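Local coordinates for protein adenylate kinase (Schistosoma mansoni, PDB 3UMF) that probably catalyses the reversible transfer of a phosphoryl group between adenine nucleotides, interconverting ATP and AMP with two molecules of ADP, at residues F139-S142 and E143-R147. Sequence-based numbering, arbitrary orientation.
Sequences FDVS and EEVMR
Val145 overlaps Val141 through a single methyl: its CG1 lies 3.9 Å from Val141 CG1, and the two branched side chains cross at about a right angle. Val145 CG1 stands anti to its own backbone N, while CG2 turns to the serine and comes 3.4 Å from Ser142 OG. That hydroxyl identifies Ser142 as the N-cap of helix 143-150, since OG accepts from Val145 N at 3.1 Å with an N-H...O angle of 160°. The cap depends on a chi1 of 68°, which sets OG between the serine's own N and carbonyl carbon, facing the first turn. Ser142 O takes the first i to i+4 helical bond, from Met146 N, at 3.1 Å. In the Rossmann-like fold of adenylate kinase this turn carries the chain from parallel strand 135-140 into the helix. The bent side chain of Glu144 folds back over the cap, bringing OE2 to 3.5 Å from Ser142 CB, and a water bound to Ser142 OG donates weakly to Glu144 OE1. One turn along, Arg147 grips Glu143 OE2 side-on with two nitrogens, NH2 at 2.8 Å and the longer NE bond, the oxygen lying essentially in the guanidinium plane. Glu143 OE1 forms a second salt bridge, to Arg172 of helix 161-177.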
loop_
_atom_site.group_PDB
_atom_site.type_symbol
_atom_site.label_atom_id
_atom_site.label_comp_id
_atom_site.label_asym_id
_atom_site.label_seq_id
_atom_site.Cartn_x
_atom_site.Cartn_y
_atom_site.Cartn_z
ATOM N N PHE A 139 8.947 -2.437 -1.337
ATOM C CA PHE A 139 9.949 -2.652 -0.295
ATOM C C PHE A 139 10.266 -4.139 -0.199
ATOM O O PHE A 139 9.579 -4.890 0.499
ATOM C CB PHE A 139 9.458 -2.120 1.055
ATOM C CG PHE A 139 9.413 -0.618 1.134
ATOM C CD1 PHE A 139 10.582 0.117 1.237
ATOM C CD2 PHE A 139 8.203 0.061 1.112
ATOM C CE1 PHE A 139 10.547 1.499 1.313
ATOM C CE2 PHE A 139 8.161 1.443 1.189
ATOM C CZ PHE A 139 9.337 2.163 1.287
ATOM N N ASP A 140 11.320 -4.550 -0.896
ATOM C CA ASP A 140 11.613 -5.960 -1.106
ATOM C C ASP A 140 12.610 -6.514 -0.095
ATOM O O ASP A 140 13.675 -5.936 0.122
ATOM C CB ASP A 140 12.153 -6.162 -2.525
ATOM C CG ASP A 140 12.440 -7.619 -2.841
ATOM O OD1 ASP A 140 11.567 -8.474 -2.575
ATOM O OD2 ASP A 140 13.540 -7.909 -3.358
ATOM N N VAL A 141 12.254 -7.636 0.525
ATOM C CA VAL A 141 13.191 -8.377 1.364
ATOM C C VAL A 141 13.133 -9.865 1.031
ATOM O O VAL A 141 12.083 -10.383 0.654
ATOM C CB VAL A 141 12.912 -8.179 2.875
ATOM C CG1 VAL A 141 13.223 -6.752 3.295
ATOM C CG2 VAL A 141 11.470 -8.544 3.214
ATOM N N SER A 142 14.266 -10.544 1.162
ATOM C CA SER A 142 14.327 -11.986 0.955
ATOM C C SER A 142 13.746 -12.691 2.172
ATOM O O SER A 142 13.567 -12.074 3.224
ATOM C CB SER A 142 15.772 -12.431 0.742
ATOM O OG SER A 142 16.519 -12.263 1.933
ATOM N N GLU A 143 13.445 -13.978 2.034
ATOM C CA GLU A 143 12.925 -14.748 3.159
ATOM C C GLU A 143 13.960 -14.799 4.279
ATOM O O GLU A 143 13.615 -14.740 5.458
ATOM C CB GLU A 143 12.540 -16.162 2.717
ATOM C CG GLU A 143 11.811 -16.970 3.777
ATOM C CD GLU A 143 11.359 -18.323 3.271
ATOM O OE1 GLU A 143 10.656 -18.372 2.239
ATOM O OE2 GLU A 143 11.710 -19.346 3.900
ATOM N N GLU A 144 15.230 -14.886 3.888
ATOM C CA GLU A 144 16.353 -14.931 4.822
ATOM C C GLU A 144 16.449 -13.662 5.674
ATOM O O GLU A 144 16.697 -13.726 6.880
ATOM C CB GLU A 144 17.667 -15.136 4.058
ATOM C CG GLU A 144 17.658 -16.305 3.071
ATOM C CD GLU A 144 17.264 -15.900 1.656
ATOM O OE1 GLU A 144 18.170 -15.600 0.845
ATOM O OE2 GLU A 144 16.051 -15.889 1.346
ATOM N N VAL A 145 16.267 -12.509 5.036
ATOM C CA VAL A 145 16.274 -11.226 5.737
ATOM C C VAL A 145 15.094 -11.115 6.705
ATOM O O VAL A 145 15.257 -10.678 7.843
ATOM C CB VAL A 145 16.254 -10.043 4.744
ATOM C CG1 VAL A 145 15.853 -8.754 5.441
ATOM C CG2 VAL A 145 17.618 -9.894 4.071
ATOM N N MET A 146 13.908 -11.507 6.247
ATOM C CA MET A 146 12.723 -11.519 7.101
ATOM C C MET A 146 12.933 -12.375 8.352
ATOM O O MET A 146 12.602 -11.952 9.461
ATOM C CB MET A 146 11.500 -12.003 6.314
ATOM C CG MET A 146 10.215 -12.151 7.128
ATOM S SD MET A 146 10.066 -13.713 8.032
ATOM C CE MET A 146 10.024 -14.916 6.699
ATOM N N ARG A 147 13.474 -13.578 8.168
ATOM C CA ARG A 147 13.746 -14.495 9.279
ATOM C C ARG A 147 14.718 -13.902 10.299
ATOM O O ARG A 147 14.511 -14.015 11.509
ATOM C CB ARG A 147 14.323 -15.820 8.752
ATOM C CG ARG A 147 13.357 -16.700 7.961
ATOM C CD ARG A 147 14.077 -17.945 7.446
ATOM N NE ARG A 147 13.213 -18.838 6.675
ATOM C CZ ARG A 147 12.629 -19.925 7.171
ATOM N NH1 ARG A 147 12.811 -20.255 8.442
ATOM N NH2 ARG A 147 11.862 -20.683 6.397
HETATM O O HOH W 1 19.316 -12.887 1.881
#